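PDB 6OX6: Pa14_01140 from Pseudomonas aeruginosa, which acts as the immunity protein for the type VI effector Tas1, a (p)ppApp-synthesizing toxin, and plays a role in preventing its early activation. Local coordinates for residues T33-P45 against I65-G77. Residues are numbered along the deposited sequence; the frame is centred on the assembly and turned at random.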
loop_
_atom_site.group_PDB
_atom_site.type_symbol
_atom_site.label_atom_id
_atom_site.label_comp_id
_atom_site.label_asym_id
_atom_site.label_seq_id
_atom_site.Cartn_x
_atom_site.Cartn_y
_atom_site.Cartn_z
ATOM N N THR B 33 10.149 -10.842 -17.798
ATOM C CA THR B 33 8.810 -10.277 -17.912
ATOM C C THR B 33 7.968 -10.591 -16.687
ATOM O O THR B 33 8.104 -11.649 -16.052
ATOM C CB THR B 33 8.090 -10.786 -19.173
ATOM O OG1 THR B 33 8.214 -12.206 -19.247
ATOM C CG2 THR B 33 8.724 -10.188 -20.430
ATOM N N ILE B 34 7.077 -9.657 -16.376
ATOM C CA ILE B 34 6.115 -9.806 -15.306
ATOM C C ILE B 34 4.750 -9.872 -15.946
ATOM O O ILE B 34 4.411 -9.011 -16.777
ATOM C CB ILE B 34 6.173 -8.632 -14.319
ATOM C CG1 ILE B 34 7.586 -8.464 -13.754
ATOM C CG2 ILE B 34 5.118 -8.844 -13.245
ATOM C CD1 ILE B 34 7.844 -7.097 -13.169
ATOM N N HIS B 35 3.967 -10.882 -15.571
ATOM C CA HIS B 35 2.557 -10.930 -15.923
ATOM C C HIS B 35 1.720 -10.966 -14.661
ATOM O O HIS B 35 2.179 -11.428 -13.621
ATOM C CB HIS B 35 2.230 -12.135 -16.796
ATOM C CG HIS B 35 2.658 -11.961 -18.212
ATOM N ND1 HIS B 35 3.944 -12.219 -18.633
ATOM C CD2 HIS B 35 1.985 -11.524 -19.303
ATOM C CE1 HIS B 35 4.043 -11.959 -19.925
ATOM N NE2 HIS B 35 2.868 -11.534 -20.356
ATOM N N VAL B 36 0.478 -10.493 -14.761
ATOM C CA VAL B 36 -0.412 -10.381 -13.615
ATOM C C VAL B 36 -1.617 -11.275 -13.853
ATOM O O VAL B 36 -2.061 -11.424 -15.000
ATOM C CB VAL B 36 -0.849 -8.921 -13.376
ATOM C CG1 VAL B 36 -1.690 -8.389 -14.571
ATOM C CG2 VAL B 36 -1.630 -8.814 -12.099
ATOM N N ARG B 37 -2.120 -11.900 -12.768
ATOM C CA ARG B 37 -3.350 -12.699 -12.818
ATOM C C ARG B 37 -4.167 -12.399 -11.573
ATOM O O ARG B 37 -3.751 -12.745 -10.462
ATOM C CB ARG B 37 -3.050 -14.191 -12.908
ATOM C CG ARG B 37 -4.296 -15.033 -13.072
ATOM C CD ARG B 37 -3.983 -16.465 -13.440
ATOM N NE ARG B 37 -5.217 -17.225 -13.612
ATOM C CZ ARG B 37 -5.290 -18.546 -13.752
ATOM N NH1 ARG B 37 -4.199 -19.304 -13.742
ATOM N NH2 ARG B 37 -6.472 -19.107 -13.892
ATOM N N PHE B 38 -5.311 -11.738 -11.746
ATOM C CA PHE B 38 -6.170 -11.392 -10.619
ATOM C C PHE B 38 -7.013 -12.581 -10.220
ATOM O O PHE B 38 -7.309 -13.449 -11.045
ATOM C CB PHE B 38 -7.074 -10.212 -10.960
ATOM C CG PHE B 38 -6.319 -8.898 -11.101
ATOM C CD1 PHE B 38 -5.904 -8.447 -12.345
ATOM C CD2 PHE B 38 -6.016 -8.144 -9.991
ATOM C CE1 PHE B 38 -5.209 -7.273 -12.479
ATOM C CE2 PHE B 38 -5.297 -6.936 -10.119
ATOM C CZ PHE B 38 -4.901 -6.519 -11.363
ATOM N N TYR B 39 -7.394 -12.625 -8.938
ATOM C CA TYR B 39 -8.203 -13.734 -8.442
ATOM C C TYR B 39 -9.432 -13.894 -9.308
ATOM O O TYR B 39 -10.087 -12.910 -9.653
ATOM C CB TYR B 39 -8.641 -13.497 -7.000
ATOM C CG TYR B 39 -7.599 -13.750 -5.945
ATOM C CD1 TYR B 39 -6.237 -13.794 -6.254
ATOM C CD2 TYR B 39 -7.985 -13.940 -4.630
ATOM C CE1 TYR B 39 -5.285 -14.004 -5.266
ATOM C CE2 TYR B 39 -7.067 -14.142 -3.651
ATOM C CZ TYR B 39 -5.716 -14.171 -3.959
ATOM O OH TYR B 39 -4.834 -14.411 -2.919
ATOM N N GLY B 40 -9.728 -15.136 -9.685
ATOM C CA GLY B 40 -10.909 -15.434 -10.477
ATOM C C GLY B 40 -10.819 -15.115 -11.954
ATOM O O GLY B 40 -11.852 -15.159 -12.646
ATOM N N GLU B 41 -9.630 -14.816 -12.475
ATOM C CA GLU B 41 -9.490 -14.434 -13.871
ATOM C C GLU B 41 -8.366 -15.220 -14.513
ATOM O O GLU B 41 -7.498 -15.765 -13.834
ATOM C CB GLU B 41 -9.194 -12.936 -14.013
ATOM C CG GLU B 41 -10.350 -12.077 -13.567
ATOM C CD GLU B 41 -10.063 -10.586 -13.636
ATOM O OE1 GLU B 41 -9.188 -10.172 -14.433
ATOM O OE2 GLU B 41 -10.734 -9.835 -12.895
ATOM N N ALA B 42 -8.352 -15.206 -15.843
ATOM C CA ALA B 42 -7.162 -15.627 -16.567
ATOM C C ALA B 42 -6.059 -14.566 -16.452
ATOM O O ALA B 42 -6.301 -13.401 -16.116
ATOM C CB ALA B 42 -7.490 -15.897 -18.037
ATOM N N GLU B 43 -4.826 -14.998 -16.707
ATOM C CA GLU B 43 -3.700 -14.080 -16.738
ATOM C C GLU B 43 -3.914 -12.992 -17.794
ATOM O O GLU B 43 -4.354 -13.267 -18.919
ATOM C CB GLU B 43 -2.411 -14.856 -17.025
ATOM C CG GLU B 43 -1.155 -14.006 -17.065
ATOM C CD GLU B 43 0.084 -14.844 -17.327
ATOM O OE1 GLU B 43 0.464 -14.940 -18.517
ATOM O OE2 GLU B 43 0.666 -15.412 -16.354
ATOM N N SER B 44 -3.589 -11.752 -17.429
ATOM C CA SER B 44 -3.715 -10.661 -18.378
ATOM C C SER B 44 -2.635 -10.817 -19.445
ATOM O O SER B 44 -1.485 -11.125 -19.122
ATOM C CB SER B 44 -3.556 -9.305 -17.669
ATOM O OG SER B 44 -4.693 -9.042 -16.849
ATOM N N PRO B 45 -2.960 -10.610 -20.720
ATOM C CA PRO B 45 -1.900 -10.688 -21.738
ATOM C C PRO B 45 -0.885 -9.557 -21.648
ATOM O O PRO B 45 0.287 -9.782 -21.968
ATOM C CB PRO B 45 -2.680 -10.652 -23.061
ATOM C CG PRO B 45 -3.982 -9.958 -22.717
ATOM C CD PRO B 45 -4.297 -10.442 -21.318
ATOM N N ILE B 65 4.516 -18.290 -4.157
ATOM C CA ILE B 65 3.759 -19.514 -4.385
ATOM C C ILE B 65 4.447 -20.300 -5.502
ATOM O O ILE B 65 5.452 -19.864 -6.075
ATOM C CB ILE B 65 2.280 -19.232 -4.729
ATOM C CG1 ILE B 65 2.199 -18.332 -5.971
ATOM C CG2 ILE B 65 1.557 -18.602 -3.511
ATOM C CD1 ILE B 65 0.756 -18.075 -6.542
ATOM N N THR B 66 3.894 -21.474 -5.801
ATOM C CA THR B 66 4.460 -22.337 -6.825
ATOM C C THR B 66 3.791 -22.088 -8.176
ATOM O O THR B 66 2.713 -21.487 -8.273
ATOM C CB THR B 66 4.302 -23.811 -6.442
ATOM O OG1 THR B 66 2.927 -24.179 -6.568
ATOM C CG2 THR B 66 4.747 -24.053 -5.025
ATOM N N ARG B 67 4.424 -22.632 -9.211
ATOM C CA ARG B 67 3.917 -22.532 -10.568
ATOM C C ARG B 67 2.548 -23.196 -10.654
ATOM O O ARG B 67 1.645 -22.676 -11.309
ATOM C CB ARG B 67 4.885 -23.188 -11.554
ATOM C CG ARG B 67 4.404 -23.179 -12.996
ATOM C CD ARG B 67 5.479 -23.691 -13.941
ATOM N NE ARG B 67 4.954 -24.671 -14.887
ATOM C CZ ARG B 67 4.528 -25.884 -14.547
ATOM N NH1 ARG B 67 4.565 -26.271 -13.279
ATOM N NH2 ARG B 67 4.066 -26.711 -15.476
ATOM N N GLU B 68 2.385 -24.344 -9.995
ATOM C CA GLU B 68 1.088 -25.015 -10.033
ATOM C C GLU B 68 0.015 -24.177 -9.339
ATOM O O GLU B 68 -1.089 -24.015 -9.868
ATOM C CB GLU B 68 1.168 -26.421 -9.420
ATOM C CG GLU B 68 -0.205 -27.044 -9.121
ATOM C CD GLU B 68 -0.735 -26.655 -7.728
ATOM O OE1 GLU B 68 0.098 -26.481 -6.807
ATOM O OE2 GLU B 68 -1.971 -26.490 -7.559
ATOM N N GLU B 69 0.317 -23.627 -8.157
ATOM C CA GLU B 69 -0.661 -22.777 -7.480
ATOM C C GLU B 69 -1.062 -21.596 -8.353
ATOM O O GLU B 69 -2.247 -21.259 -8.463
ATOM C CB GLU B 69 -0.105 -22.259 -6.156
ATOM C CG GLU B 69 0.147 -23.310 -5.122
ATOM C CD GLU B 69 0.724 -22.705 -3.863
ATOM O OE1 GLU B 69 -0.043 -22.182 -3.014
ATOM O OE2 GLU B 69 1.966 -22.685 -3.767
ATOM N N TYR B 70 -0.074 -20.922 -8.941
ATOM C CA TYR B 70 -0.370 -19.807 -9.832
ATOM C C TYR B 70 -1.248 -20.252 -10.991
ATOM O O TYR B 70 -2.261 -19.613 -11.299
ATOM C CB TYR B 70 0.921 -19.193 -10.358
ATOM C CG TYR B 70 0.680 -18.068 -11.340
ATOM C CD1 TYR B 70 0.522 -16.779 -10.898
ATOM C CD2 TYR B 70 0.575 -18.315 -12.714
ATOM C CE1 TYR B 70 0.307 -15.747 -11.769
ATOM C CE2 TYR B 70 0.343 -17.282 -13.602
ATOM C CZ TYR B 70 0.209 -16.006 -13.115
ATOM O OH TYR B 70 -0.012 -14.964 -13.959
ATOM N N GLU B 71 -0.881 -21.360 -11.641
ATOM C CA GLU B 71 -1.627 -21.769 -12.825
ATOM C C GLU B 71 -3.017 -22.260 -12.469
ATOM O O GLU B 71 -3.954 -22.087 -13.257
ATOM C CB GLU B 71 -0.855 -22.839 -13.583
ATOM C CG GLU B 71 0.392 -22.283 -14.223
ATOM C CD GLU B 71 1.174 -23.344 -14.971
ATOM O OE1 GLU B 71 0.679 -24.492 -15.045
ATOM O OE2 GLU B 71 2.271 -23.025 -15.490
ATOM N N THR B 72 -3.177 -22.861 -11.291
ATOM C CA THR B 72 -4.514 -23.250 -10.867
ATOM C C THR B 72 -5.381 -22.026 -10.619
ATOM O O THR B 72 -6.549 -21.982 -11.028
ATOM C CB THR B 72 -4.439 -24.113 -9.613
ATOM O OG1 THR B 72 -3.661 -25.283 -9.892
ATOM C CG2 THR B 72 -5.819 -24.530 -9.211
ATOM N N GLY B 73 -4.824 -21.015 -9.960
ATOM C CA GLY B 73 -5.544 -19.788 -9.714
ATOM C C GLY B 73 -6.346 -19.817 -8.425
ATOM O O GLY B 73 -6.534 -20.850 -7.780
ATOM N N PHE B 74 -6.826 -18.637 -8.049
ATOM C CA PHE B 74 -7.482 -18.413 -6.791
ATOM C C PHE B 74 -8.911 -17.984 -7.058
ATOM O O PHE B 74 -9.142 -17.170 -7.964
ATOM C CB PHE B 74 -6.740 -17.336 -5.968
ATOM C CG PHE B 74 -5.339 -17.735 -5.592
ATOM C CD1 PHE B 74 -4.350 -17.849 -6.556
ATOM C CD2 PHE B 74 -5.024 -18.029 -4.284
ATOM C CE1 PHE B 74 -3.070 -18.242 -6.210
ATOM C CE2 PHE B 74 -3.745 -18.411 -3.927
ATOM C CZ PHE B 74 -2.765 -18.520 -4.888
ATOM N N PRO B 75 -9.889 -18.514 -6.325
ATOM C CA PRO B 75 -11.281 -18.099 -6.541
ATOM C C PRO B 75 -11.426 -16.606 -6.314
ATOM O O PRO B 75 -10.769 -16.032 -5.442
ATOM C CB PRO B 75 -12.053 -18.895 -5.484
ATOM C CG PRO B 75 -11.039 -19.137 -4.393
ATOM C CD PRO B 75 -9.731 -19.329 -5.102
ATOM N N LYS B 76 -12.309 -15.984 -7.088
ATOM C CA LYS B 76 -12.565 -14.556 -6.961
ATOM C C LYS B 76 -13.027 -14.252 -5.540
ATOM O O LYS B 76 -13.891 -14.940 -4.998
ATOM C CB LYS B 76 -13.622 -14.106 -7.969
ATOM C CG LYS B 76 -13.886 -12.610 -7.965
ATOM C CD LYS B 76 -15.140 -12.268 -8.752
ATOM C CE LYS B 76 -16.246 -13.279 -8.496
ATOM N NZ LYS B 76 -17.598 -12.680 -8.672
ATOM N N GLY B 77 -12.448 -13.217 -4.945
ATOM C CA GLY B 77 -12.782 -12.827 -3.589
ATOM C C GLY B 77 -14.022 -11.947 -3.517
ATOM O O GLY B 77 -14.663 -11.821 -2.467
HETATM O O HOH W 1 -6.991 -22.023 -13.967
#
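Arg37 reaches from strand 33-38 to the C-terminal end of helix 67-72. Its chain is extended, with CG anti to the backbone N (chi1 -175°), and CD lies over one face of the Tyr70 ring. Arg37 NH1 donates to Glu71 O at 2.8 Å, from above the carbonyl plane. Arg37 NE gives a nearly straight 2.7 Å bond to Glu41 O, in the guanidinium plane. Together the two bonds tie the group to its own loop and to the helix end. Gly73, just past the helix, takes positive phi and lays its CA over one guanidinium face.

Tyr70 OH donates to Glu43 OE2 at 2.5 Å, on the anti lone pair. The same oxygen forms a salt bridge with Arg26. Phe74 CB sits 3.5 Å above the centre of the Tyr39 ring, a CH-pi contact. The two rings are nearly parallel but slid apart. Beside them, Gly40 N donates to Phe74 O at 2.7 Å.

The outer side is looser. A water links Arg37 NH2 to Thr72 O, and Lys76 and Gly77 are poorly ordered.

An arginine from an edge strand of this chain's antiparallel sheet thus binds the helix end, while tail 74-76 meets the type II turn 38-41. Tyr70 also touches Thr24 of strand 23-28, and Tyr39 OH bonds Asp17 of strand 14-18.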